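Local atomic coordinates of acetaldehyde dehydrogenase (Acetylating) (Geobacillus thermoglucosidasius, PDB entry 5J78), a protein that catalyses the NAD-dependent, coenzyme A-acylating oxidation of acetaldehyde to acetyl-CoA and, in an ethanologenic bacterium, probably also runs in the reverse, reductive direction. Residues 155-165 with 193-201; 323-331 with 361-369. All coordinates share one frame; numbering follows the deposited sequence.

Contact 1: 155-165 with 193-201; sequences VKARNAIVFSP and LISCITQPT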
ATOM      1  N   VAL A 155       5.241  25.415  22.542  1.00 19.56           N
ATOM      2  CA  VAL A 155       5.527  25.368  23.976  1.00 19.80           C
ATOM      3  C   VAL A 155       4.542  26.249  24.756  1.00 17.42           C
ATOM      4  O   VAL A 155       4.107  25.888  25.839  1.00 18.33           O
ATOM      5  CB  VAL A 155       6.983  25.789  24.271  1.00 23.47           C
ATOM      6  CG1 VAL A 155       7.241  25.927  25.787  1.00 15.17           C
ATOM      7  CG2 VAL A 155       7.938  24.773  23.674  1.00 22.42           C
ATOM      8  N   LYS A 156       4.175  27.390  24.188  1.00 17.87           N
ATOM      9  CA  LYS A 156       3.202  28.274  24.820  1.00 19.63           C
ATOM     10  C   LYS A 156       1.865  27.544  25.052  1.00 28.78           C
ATOM     11  O   LYS A 156       1.197  27.790  26.059  1.00 16.07           O
ATOM     12  CB  LYS A 156       3.013  29.527  23.962  1.00 16.15           C
ATOM     13  CG  LYS A 156       1.880  30.468  24.378  1.00 25.16           C
ATOM     14  CD  LYS A 156       2.152  31.201  25.672  1.00 21.27           C
ATOM     15  CE  LYS A 156       0.855  31.820  26.202  1.00 22.47           C
ATOM     16  NZ  LYS A 156       1.055  32.874  27.245  1.00 23.30           N
ATOM     17  N   ALA A 157       1.495  26.631  24.150  1.00 21.80           N
ATOM     18  CA  ALA A 157       0.262  25.843  24.318  1.00 22.49           C
ATOM     19  C   ALA A 157       0.483  24.569  25.135  1.00 23.42           C
ATOM     20  O   ALA A 157      -0.438  23.742  25.300  1.00 17.12           O
ATOM     21  CB  ALA A 157      -0.332  25.507  22.957  1.00 19.95           C
ATOM     22  N   ARG A 158       1.716  24.418  25.617  1.00 18.71           N
ATOM     23  CA  ARG A 158       2.126  23.389  26.586  1.00 18.19           C
ATOM     24  C   ARG A 158       2.347  22.016  25.962  1.00 16.31           C
ATOM     25  O   ARG A 158       2.127  20.986  26.596  1.00 20.36           O
ATOM     26  CB  ARG A 158       1.117  23.293  27.735  1.00 18.05           C
ATOM     27  CG  ARG A 158       0.908  24.626  28.471  1.00 19.75           C
ATOM     28  CD  ARG A 158      -0.497  24.769  29.018  1.00 27.67           C
ATOM     29  NE  ARG A 158      -0.704  23.895  30.158  1.00 20.96           N
ATOM     30  CZ  ARG A 158      -1.867  23.349  30.497  1.00 29.16           C
ATOM     31  NH1 ARG A 158      -2.963  23.578  29.798  1.00 17.42           N
ATOM     32  NH2 ARG A 158      -1.937  22.577  31.559  1.00 25.38           N
ATOM     33  N   ASN A 159       2.835  22.024  24.730  1.00 19.74           N
ATOM     34  CA  ASN A 159       3.200  20.818  24.008  1.00 19.75           C
ATOM     35  C   ASN A 159       4.705  20.573  23.966  1.00 17.85           C
ATOM     36  O   ASN A 159       5.495  21.494  24.178  1.00 16.10           O
ATOM     37  CB  ASN A 159       2.675  20.913  22.572  1.00 20.22           C
ATOM     38  CG  ASN A 159       1.210  21.250  22.529  1.00 19.79           C
ATOM     39  OD1 ASN A 159       0.364  20.425  22.891  1.00 16.87           O
ATOM     40  ND2 ASN A 159       0.899  22.477  22.143  1.00 18.10           N
ATOM     41  N   ALA A 160       5.078  19.333  23.666  1.00 17.17           N
ATOM     42  CA  ALA A 160       6.428  18.999  23.187  1.00 20.48           C
ATOM     43  C   ALA A 160       6.398  19.085  21.665  1.00 18.04           C
ATOM     44  O   ALA A 160       5.329  19.034  21.072  1.00 13.87           O
ATOM     45  CB  ALA A 160       6.866  17.596  23.651  1.00 20.69           C
ATOM     46  N   ILE A 161       7.552  19.226  21.025  1.00 11.43           N
ATOM     47  CA  ILE A 161       7.590  19.269  19.565  1.00 16.35           C
ATOM     48  C   ILE A 161       8.840  18.565  19.063  1.00 19.40           C
ATOM     49  O   ILE A 161       9.932  18.732  19.634  1.00 19.54           O
ATOM     50  CB  ILE A 161       7.516  20.719  19.011  1.00 13.43           C
ATOM     51  CG1 ILE A 161       7.541  20.701  17.479  1.00 10.19           C
ATOM     52  CG2 ILE A 161       8.637  21.589  19.547  1.00 17.82           C
ATOM     53  CD1 ILE A 161       6.827  21.885  16.862  1.00 19.66           C
ATOM     54  N   VAL A 162       8.654  17.738  18.031  1.00 17.13           N
ATOM     55  CA  VAL A 162       9.748  17.035  17.346  1.00 17.36           C
ATOM     56  C   VAL A 162       9.829  17.525  15.906  1.00 20.94           C
ATOM     57  O   VAL A 162       8.874  17.371  15.145  1.00 13.76           O
ATOM     58  CB  VAL A 162       9.560  15.493  17.331  1.00 11.35           C
ATOM     59  CG1 VAL A 162      10.739  14.817  16.656  1.00 14.63           C
ATOM     60  CG2 VAL A 162       9.383  14.946  18.737  1.00 16.74           C
ATOM     61  N   PHE A 163      10.973  18.102  15.541  1.00 14.81           N
ATOM     62  CA  PHE A 163      11.185  18.651  14.199  1.00 12.58           C
ATOM     63  C   PHE A 163      11.770  17.683  13.189  1.00 15.20           C
ATOM     64  O   PHE A 163      12.583  16.828  13.524  1.00 16.08           O
ATOM     65  CB  PHE A 163      12.090  19.874  14.281  1.00 12.49           C
ATOM     66  CG  PHE A 163      11.431  21.043  14.915  1.00 12.08           C
ATOM     67  CD1 PHE A 163      10.382  21.675  14.278  1.00 15.80           C
ATOM     68  CD2 PHE A 163      11.824  21.483  16.168  1.00 13.18           C
ATOM     69  CE1 PHE A 163       9.751  22.742  14.861  1.00 13.07           C
ATOM     70  CE2 PHE A 163      11.197  22.557  16.763  1.00 15.83           C
ATOM     71  CZ  PHE A 163      10.158  23.183  16.108  1.00 20.58           C
ATOM     72  N   SER A 164      11.347  17.850  11.938  1.00 16.06           N
ATOM     73  CA  SER A 164      11.871  17.095  10.803  1.00 18.31           C
ATOM     74  C   SER A 164      12.341  18.075   9.709  1.00 25.63           C
ATOM     75  O   SER A 164      11.505  18.682   9.025  1.00 17.43           O
ATOM     76  CB  SER A 164      10.806  16.129  10.255  1.00 19.09           C
ATOM     77  OG  SER A 164      11.322  15.305   9.217  1.00 23.08           O
ATOM     78  N   PRO A 165      13.675  18.238   9.547  1.00 23.08           N
ATOM     79  CA  PRO A 165      14.233  19.086   8.480  1.00 19.28           C
ATOM     80  C   PRO A 165      14.172  18.481   7.101  1.00 20.50           C
ATOM     81  O   PRO A 165      14.244  17.266   6.924  1.00 18.09           O
ATOM     82  CB  PRO A 165      15.713  19.242   8.862  1.00 24.27           C
ATOM     83  CG  PRO A 165      15.877  18.619  10.178  1.00 32.02           C
ATOM     84  CD  PRO A 165      14.750  17.644  10.357  1.00 20.13           C
ATOM     85  N   LEU A 193      12.017  18.282  25.503  1.00 17.07           N
ATOM     86  CA  LEU A 193      10.798  18.969  25.095  1.00 22.41           C
ATOM     87  C   LEU A 193      10.768  19.312  23.612  1.00 27.93           C
ATOM     88  O   LEU A 193       9.729  19.196  22.948  1.00 17.39           O
ATOM     89  CB  LEU A 193      10.646  20.248  25.899  1.00 15.22           C
ATOM     90  CG  LEU A 193       9.292  20.919  25.770  1.00 18.19           C
ATOM     91  CD1 LEU A 193       8.191  20.071  26.413  1.00 16.91           C
ATOM     92  CD2 LEU A 193       9.343  22.288  26.387  1.00 14.16           C
ATOM     93  N   ILE A 194      11.922  19.781  23.139  1.00 20.09           N
ATOM     94  CA  ILE A 194      12.147  20.223  21.768  1.00 17.32           C
ATOM     95  C   ILE A 194      13.323  19.433  21.218  1.00 23.46           C
ATOM     96  O   ILE A 194      14.406  19.435  21.812  1.00 16.47           O
ATOM     97  CB  ILE A 194      12.471  21.711  21.689  1.00 17.27           C
ATOM     98  CG1 ILE A 194      11.344  22.546  22.295  1.00 21.27           C
ATOM     99  CG2 ILE A 194      12.729  22.143  20.262  1.00 19.01           C
ATOM    100  CD1 ILE A 194      11.801  23.921  22.712  1.00 25.18           C
ATOM    101  N   SER A 195      13.102  18.758  20.098  1.00 16.72           N
ATOM    102  CA  SER A 195      14.110  17.882  19.500  1.00 16.03           C
ATOM    103  C   SER A 195      14.054  18.014  17.992  1.00 17.56           C
ATOM    104  O   SER A 195      13.096  18.573  17.447  1.00 18.59           O
ATOM    105  CB  SER A 195      13.899  16.419  19.924  1.00 20.22           C
ATOM    106  OG  SER A 195      12.571  15.978  19.651  1.00 16.26           O
ATOM    107  N   CYS A 196      15.086  17.508  17.314  1.00 20.54           N
ATOM    108  CA  CYS A 196      15.132  17.547  15.858  1.00 17.68           C
ATOM    109  C   CYS A 196      15.882  16.344  15.296  1.00 25.08           C
ATOM    110  O   CYS A 196      16.967  16.004  15.761  1.00 18.58           O
ATOM    111  CB  CYS A 196      15.784  18.853  15.404  1.00 20.35           C
ATOM    112  SG  CYS A 196      15.856  19.164  13.630  1.00 19.29           S
ATOM    113  N   ILE A 197      15.273  15.690  14.313  1.00 20.46           N
ATOM    114  CA  ILE A 197      15.907  14.610  13.556  1.00 22.93           C
ATOM    115  C   ILE A 197      17.249  15.106  12.977  1.00 24.71           C
ATOM    116  O   ILE A 197      17.293  16.135  12.307  1.00 19.94           O
ATOM    117  CB  ILE A 197      14.982  14.114  12.397  1.00 17.02           C
ATOM    118  CG1 ILE A 197      13.735  13.414  12.955  1.00 19.94           C
ATOM    119  CG2 ILE A 197      15.708  13.152  11.479  1.00 22.28           C
ATOM    120  CD1 ILE A 197      12.633  13.257  11.932  1.00 22.08           C
ATOM    121  N   THR A 198      18.321  14.362  13.215  1.00 21.34           N
ATOM    122  CA  THR A 198      19.650  14.762  12.745  1.00 25.43           C
ATOM    123  C   THR A 198      20.032  14.096  11.427  1.00 30.36           C
ATOM    124  O   THR A 198      20.848  14.617  10.684  1.00 46.49           O
ATOM    125  CB  THR A 198      20.728  14.434  13.781  1.00 26.25           C
ATOM    126  OG1 THR A 198      20.782  13.016  13.989  1.00 32.04           O
ATOM    127  CG2 THR A 198      20.416  15.131  15.099  1.00 29.75           C
ATOM    128  N   GLN A 199      19.426  12.950  11.155  1.00 33.54           N
ATOM    129  CA  GLN A 199      19.682  12.177   9.950  1.00 37.58           C
ATOM    130  C   GLN A 199      18.375  12.053   9.154  1.00 24.52           C
ATOM    131  O   GLN A 199      17.694  11.018   9.248  1.00 29.45           O
ATOM    132  CB  GLN A 199      20.215  10.770  10.310  1.00 50.28           C
ATOM    133  CG  GLN A 199      21.148  10.656  11.544  1.00 54.17           C
ATOM    134  CD  GLN A 199      21.112   9.249  12.185  1.00 70.65           C
ATOM    135  OE1 GLN A 199      20.188   8.916  12.944  1.00 49.64           O
ATOM    136  NE2 GLN A 199      22.113   8.423  11.870  1.00 40.82           N
ATOM    137  N   PRO A 200      17.997  13.099   8.391  1.00 25.58           N
ATOM    138  CA  PRO A 200      16.695  13.046   7.702  1.00 23.74           C
ATOM    139  C   PRO A 200      16.656  11.926   6.683  1.00 28.47           C
ATOM    140  O   PRO A 200      17.616  11.745   5.936  1.00 26.76           O
ATOM    141  CB  PRO A 200      16.583  14.419   7.017  1.00 27.12           C
ATOM    142  CG  PRO A 200      17.579  15.275   7.701  1.00 30.18           C
ATOM    143  CD  PRO A 200      18.688  14.366   8.129  1.00 27.06           C
ATOM    144  N   THR A 201      15.568  11.161   6.692  1.00 22.53           N
ATOM    145  CA  THR A 201      15.342  10.100   5.718  1.00 27.33           C
ATOM    146  C   THR A 201      13.850   9.939   5.516  1.00 27.32           C
ATOM    147  O   THR A 201      13.055  10.371   6.352  1.00 21.94           O
ATOM    148  CB  THR A 201      15.913   8.743   6.168  1.00 19.74           C
ATOM    149  OG1 THR A 201      15.176   8.264   7.294  1.00 22.77           O
ATOM    150  CG2 THR A 201      17.390   8.849   6.525  1.00 25.92           C
TER
HETATM  151  O   HOH W   1      10.748  16.665  21.657  1.00 18.56           O
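Ile-161 and Phe-163 tie strand 160-165 to the neighbouring strand 194-196 through four backbone hydrogen bonds, each residue using both its N-H and its carbonyl. Ile-161 N donates to Leu-193 O (2.9 Å) and Ile-161 O accepts Ser-195 N; one step on, Phe-163 N donates to Ser-195 O and Phe-163 O accepts Ile-197 N. That last bond is 3.0 Å from Ile-197 N to Phe-163 O and nearly straight, with 169° at the hydrogen. The strand axes diverge by 18°, so the pair is parallel.

A water bridges Ile-161 O and Ser-195 OG (2.8 Å from the water oxygen to OG), on the face where that hydroxyl meets both methyls of Val-162 and where Tyr-39 of helix 28-51 packs.

Apolar contacts dominate the other face. With CG anti to its carbonyl carbon (chi1 -70°), Phe-163 lies alongside Ile-194, and Ile-194 CG2 meets the ring edge at CE2 (3.8 Å). Within the same strand, Ile-161 CG1 covers one ring face near the rim. Leu-193, just ahead of strand 194-196, divides its branches: CD1 reaches Ala-160 CB, while CD2 meets Val-155 CG2 (3.9 Å) at the end of the preceding helix.

At the far end Pro-165 wedges in, its CG 3.5 Å from Cys-196 SG and its CD 3.5 Å from Ile-197 O. Without the proline ring, as with an alanine here, the sulfur of Cys-196 would probably lose its close neighbour and a gap would open beside Thr-173 of helix 170-186.

That helix connects the two strands, making a beta-alpha-beta unit of the kind that builds the Rossmann-like cofactor-binding domain of aldehyde dehydrogenases.

Contact 2: 323-331 with 361-369; sequences IVGKAPQVI and IEKLSPILA
Ile-323 and Ser-365 meet through a methyl and a hydroxyl. Ile-323 holds CG1 between its backbone N and carbonyl carbon (chi1 69°), which carries CD1 to 3.7 Å from Ser-365 OG. The serine OG donates back to Lys-363 O at 3.0 Å, approaching from above the carbonyl plane and not along a lone pair. This internal bond helps to hold the hydroxyl in place; Ser-365 CB itself lies 3.3 Å from Ile-323 O. Lys-363 folds away from the contact, its NZ hydrogen-bonding to the carbonyls of Ile-361, Phe-359 and Gln-277.

Residues 323-326 form a type II beta turn, with Gly-325 at positive phi, and Gly-325 N donates to Leu-364 O (3.1 Å) in the carbonyl plane. The same oxygen receives the CA-H of Val-324, whose CG1 also lies near Leu-364 CB. Opposite this turn, the run Glu-362 to Pro-366 resembles the Glu-X-Phe-Gly-Pro motif of aldehyde dehydrogenases, in which the glutamate contacts the cofactor ribose; consistent with that, Glu-362 lies near the 3-sulfinoalanine at position 273.

Pro-366 centres an inverse gamma turn that leads into strand 367-373, and its ring is wedged against the start of helix 328-335. Its CD sits only 3.0 Å from Lys-326 O, a tight approach, while its CG meets Pro-328 CD, the two rings crossing at about a right angle. Ile-331 has CG1 anti to its carbonyl carbon (chi1 -65°), which sends CD1 to Pro-366 CD (3.9 Å); its other branch, CG2, turns to Ile-367 CD1 at 4.2 Å. The same terminal methyl of Ile-367 touches Ile-323 CD1 as well, between the turn and the helix.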
ATOM      1  N   ILE A 323      17.753  27.882  -9.033  1.00 24.73           N
ATOM      2  CA  ILE A 323      17.537  29.333  -9.014  1.00 26.69           C
ATOM      3  C   ILE A 323      16.819  29.821  -7.765  1.00 20.77           C
ATOM      4  O   ILE A 323      16.732  31.021  -7.543  1.00 19.13           O
ATOM      5  CB  ILE A 323      16.736  29.842 -10.258  1.00 26.25           C
ATOM      6  CG1 ILE A 323      15.269  29.381 -10.232  1.00 26.58           C
ATOM      7  CG2 ILE A 323      17.424  29.415 -11.543  1.00 40.53           C
ATOM      8  CD1 ILE A 323      14.375  30.201 -11.144  1.00 37.88           C
ATOM      9  N   VAL A 324      16.276  28.913  -6.964  1.00 22.71           N
ATOM     10  CA  VAL A 324      15.571  29.325  -5.746  1.00 22.36           C
ATOM     11  C   VAL A 324      16.466  30.138  -4.832  1.00 17.08           C
ATOM     12  O   VAL A 324      17.539  29.685  -4.452  1.00 18.46           O
ATOM     13  CB  VAL A 324      15.049  28.106  -4.949  1.00 19.85           C
ATOM     14  CG1 VAL A 324      14.458  28.553  -3.608  1.00 19.61           C
ATOM     15  CG2 VAL A 324      14.026  27.344  -5.777  1.00 30.74           C
ATOM     16  N   GLY A 325      16.020  31.337  -4.472  1.00 17.70           N
ATOM     17  CA  GLY A 325      16.738  32.148  -3.506  1.00 24.96           C
ATOM     18  C   GLY A 325      18.061  32.711  -4.016  1.00 25.06           C
ATOM     19  O   GLY A 325      18.929  33.081  -3.224  1.00 21.15           O
ATOM     20  N   LYS A 326      18.212  32.790  -5.334  1.00 18.89           N
ATOM     21  CA  LYS A 326      19.456  33.294  -5.935  1.00 16.95           C
ATOM     22  C   LYS A 326      19.375  34.770  -6.317  1.00 22.92           C
ATOM     23  O   LYS A 326      18.344  35.250  -6.787  1.00 18.58           O
ATOM     24  CB  LYS A 326      19.811  32.448  -7.161  1.00 24.18           C
ATOM     25  CG  LYS A 326      20.159  31.002  -6.812  1.00 27.79           C
ATOM     26  CD  LYS A 326      21.366  30.961  -5.878  1.00 29.18           C
ATOM     27  CE  LYS A 326      21.893  29.557  -5.660  1.00 24.98           C
ATOM     28  NZ  LYS A 326      23.061  29.583  -4.733  1.00 37.29           N
ATOM     29  N   ALA A 327      20.475  35.493  -6.117  1.00 19.72           N
ATOM     30  CA  ALA A 327      20.542  36.885  -6.534  1.00 16.93           C
ATOM     31  C   ALA A 327      20.346  36.964  -8.053  1.00 28.17           C
ATOM     32  O   ALA A 327      20.663  36.000  -8.760  1.00 23.11           O
ATOM     33  CB  ALA A 327      21.887  37.508  -6.120  1.00 23.09           C
ATOM     34  N   PRO A 328      19.807  38.096  -8.557  1.00 19.92           N
ATOM     35  CA  PRO A 328      19.614  38.282 -10.003  1.00 35.00           C
ATOM     36  C   PRO A 328      20.868  37.978 -10.828  1.00 26.55           C
ATOM     37  O   PRO A 328      20.773  37.377 -11.896  1.00 25.33           O
ATOM     38  CB  PRO A 328      19.249  39.765 -10.125  1.00 27.47           C
ATOM     39  CG  PRO A 328      18.727  40.151  -8.801  1.00 21.20           C
ATOM     40  CD  PRO A 328      19.347  39.266  -7.783  1.00 22.98           C
ATOM     41  N   GLN A 329      22.022  38.401 -10.322  1.00 23.76           N
ATOM     42  CA  GLN A 329      23.293  38.212 -11.013  1.00 25.34           C
ATOM     43  C   GLN A 329      23.654  36.741 -11.182  1.00 36.24           C
ATOM     44  O   GLN A 329      24.193  36.351 -12.218  1.00 32.99           O
ATOM     45  CB  GLN A 329      24.412  38.926 -10.263  1.00 25.23           C
ATOM     46  CG  GLN A 329      24.330  40.454 -10.333  1.00 33.60           C
ATOM     47  CD  GLN A 329      23.177  41.052  -9.514  1.00 43.95           C
ATOM     48  OE1 GLN A 329      22.733  40.484  -8.494  1.00 34.55           O
ATOM     49  NE2 GLN A 329      22.690  42.211  -9.961  1.00 25.87           N
ATOM     50  N   VAL A 330      23.363  35.932 -10.160  1.00 31.60           N
ATOM     51  CA  VAL A 330      23.593  34.495 -10.227  1.00 24.15           C
ATOM     52  C   VAL A 330      22.687  33.891 -11.284  1.00 36.37           C
ATOM     53  O   VAL A 330      23.124  33.090 -12.101  1.00 25.71           O
ATOM     54  CB  VAL A 330      23.338  33.807  -8.873  1.00 28.99           C
ATOM     55  CG1 VAL A 330      23.431  32.273  -9.007  1.00 25.58           C
ATOM     56  CG2 VAL A 330      24.308  34.335  -7.806  1.00 32.94           C
ATOM     57  N   ILE A 331      21.420  34.290 -11.268  1.00 22.89           N
ATOM     58  CA  ILE A 331      20.468  33.806 -12.252  1.00 23.08           C
ATOM     59  C   ILE A 331      20.911  34.202 -13.664  1.00 33.59           C
ATOM     60  O   ILE A 331      20.833  33.397 -14.593  1.00 28.18           O
ATOM     61  CB  ILE A 331      19.075  34.360 -11.968  1.00 21.14           C
ATOM     62  CG1 ILE A 331      18.560  33.819 -10.629  1.00 26.28           C
ATOM     63  CG2 ILE A 331      18.095  33.980 -13.063  1.00 23.90           C
ATOM     64  CD1 ILE A 331      17.410  34.593 -10.092  1.00 19.33           C
ATOM     65  N   ILE A 361       4.559  30.745 -13.541  1.00 20.55           N
ATOM     66  CA  ILE A 361       4.538  29.887 -12.349  1.00 25.10           C
ATOM     67  C   ILE A 361       5.232  30.553 -11.160  1.00 27.11           C
ATOM     68  O   ILE A 361       5.766  31.680 -11.272  1.00 21.96           O
ATOM     69  CB  ILE A 361       5.188  28.494 -12.622  1.00 24.03           C
ATOM     70  CG1 ILE A 361       6.721  28.570 -12.789  1.00 24.58           C
ATOM     71  CG2 ILE A 361       4.556  27.861 -13.851  1.00 30.89           C
ATOM     72  CD1 ILE A 361       7.433  27.224 -12.619  1.00 20.37           C
ATOM     73  N   GLU A 362       5.205  29.854 -10.023  1.00 17.91           N
ATOM     74  CA  GLU A 362       5.828  30.322  -8.799  1.00 21.41           C
ATOM     75  C   GLU A 362       7.329  30.148  -8.965  1.00 21.51           C
ATOM     76  O   GLU A 362       7.810  29.039  -9.216  1.00 18.55           O
ATOM     77  CB  GLU A 362       5.322  29.550  -7.558  1.00 19.82           C
ATOM     78  CG  GLU A 362       5.767  30.205  -6.248  1.00 21.61           C
ATOM     79  CD  GLU A 362       5.594  29.353  -5.001  1.00 28.74           C
ATOM     80  OE1 GLU A 362       5.321  28.138  -5.110  1.00 21.94           O
ATOM     81  OE2 GLU A 362       5.731  29.929  -3.895  1.00 21.33           O
ATOM     82  N   LYS A 363       8.078  31.230  -8.799  1.00 21.46           N
ATOM     83  CA  LYS A 363       9.498  31.209  -9.164  1.00 19.26           C
ATOM     84  C   LYS A 363      10.447  31.214  -7.965  1.00 22.78           C
ATOM     85  O   LYS A 363      11.629  30.883  -8.113  1.00 24.72           O
ATOM     86  CB  LYS A 363       9.791  32.406 -10.095  1.00 18.46           C
ATOM     87  CG  LYS A 363       9.033  32.278 -11.426  1.00 23.31           C
ATOM     88  CD  LYS A 363       9.007  33.558 -12.262  1.00 21.71           C
ATOM     89  CE  LYS A 363       8.124  34.628 -11.661  1.00 24.84           C
ATOM     90  NZ  LYS A 363       6.669  34.356 -11.849  1.00 24.09           N
ATOM     91  N   LEU A 364       9.924  31.576  -6.793  1.00 18.76           N
ATOM     92  CA  LEU A 364      10.689  31.555  -5.542  1.00 19.23           C
ATOM     93  C   LEU A 364      12.082  32.160  -5.741  1.00 24.68           C
ATOM     94  O   LEU A 364      13.092  31.618  -5.302  1.00 20.52           O
ATOM     95  CB  LEU A 364      10.801  30.126  -4.997  1.00 20.67           C
ATOM     96  CG  LEU A 364       9.549  29.554  -4.296  1.00 24.22           C
ATOM     97  CD1 LEU A 364       9.756  28.093  -3.917  1.00 27.06           C
ATOM     98  CD2 LEU A 364       9.173  30.355  -3.064  1.00 23.94           C
ATOM     99  N   SER A 365      12.117  33.294  -6.424  1.00 17.97           N
ATOM    100  CA  SER A 365      13.378  33.958  -6.746  1.00 23.45           C
ATOM    101  C   SER A 365      13.051  35.358  -7.265  1.00 16.92           C
ATOM    102  O   SER A 365      11.876  35.675  -7.514  1.00 21.07           O
ATOM    103  CB  SER A 365      14.178  33.153  -7.777  1.00 19.32           C
ATOM    104  OG  SER A 365      13.458  33.052  -8.995  1.00 20.32           O
ATOM    105  N   PRO A 366      14.070  36.211  -7.414  1.00 18.30           N
ATOM    106  CA  PRO A 366      13.795  37.605  -7.767  1.00 21.05           C
ATOM    107  C   PRO A 366      13.506  37.756  -9.265  1.00 21.93           C
ATOM    108  O   PRO A 366      14.175  38.497  -9.991  1.00 24.89           O
ATOM    109  CB  PRO A 366      15.073  38.336  -7.337  1.00 17.84           C
ATOM    110  CG  PRO A 366      15.872  37.354  -6.572  1.00 25.38           C
ATOM    111  CD  PRO A 366      15.480  36.015  -7.056  1.00 22.00           C
ATOM    112  N   ILE A 367      12.489  37.022  -9.706  1.00 16.30           N
ATOM    113  CA  ILE A 367      11.929  37.120 -11.047  1.00 18.61           C
ATOM    114  C   ILE A 367      10.442  37.382 -10.920  1.00 23.99           C
ATOM    115  O   ILE A 367       9.743  36.721 -10.150  1.00 25.71           O
ATOM    116  CB  ILE A 367      12.142  35.842 -11.874  1.00 22.13           C
ATOM    117  CG1 ILE A 367      13.618  35.474 -11.890  1.00 21.30           C
ATOM    118  CG2 ILE A 367      11.598  36.035 -13.282  1.00 17.98           C
ATOM    119  CD1 ILE A 367      13.950  34.139 -12.571  1.00 24.97           C
ATOM    120  N   LEU A 368       9.963  38.312 -11.727  1.00 23.04           N
ATOM    121  CA  LEU A 368       8.609  38.804 -11.654  1.00 19.99           C
ATOM    122  C   LEU A 368       8.031  38.854 -13.061  1.00 30.24           C
ATOM    123  O   LEU A 368       8.664  39.412 -13.958  1.00 26.57           O
ATOM    124  CB  LEU A 368       8.621  40.189 -11.000  1.00 24.75           C
ATOM    125  CG  LEU A 368       7.363  40.748 -10.371  1.00 32.54           C
ATOM    126  CD1 LEU A 368       6.736  39.774  -9.367  1.00 26.07           C
ATOM    127  CD2 LEU A 368       7.705  42.059  -9.692  1.00 25.24           C
ATOM    128  N   ALA A 369       6.864  38.253 -13.276  1.00 30.87           N
ATOM    129  CA  ALA A 369       6.137  38.429 -14.543  1.00 26.56           C
ATOM    130  C   ALA A 369       5.392  39.754 -14.529  1.00 23.89           C
ATOM    131  O   ALA A 369       5.011  40.241 -13.469  1.00 30.49           O
ATOM    132  CB  ALA A 369       5.169  37.285 -14.787  1.00 20.12           C
TER

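Both segments of contact 1 precede those of contact 2 in the chain, and the two centres lie 31 Å apart, with nearest atoms about 15 Å apart, without meeting. They share no sheet. Contact 1 joins two strands of the mixed sheet that includes strand 124-138, whereas contact 2 sets the turn before helix 328-335, and that helix, against the loop entering strand 367-373 of the separate seven-stranded parallel sheet. The division fits the two-lobed design of aldehyde dehydrogenases: contact 1 belongs to the probable cofactor-binding lobe, contact 2 to the lobe that carries the modified cysteine at position 273.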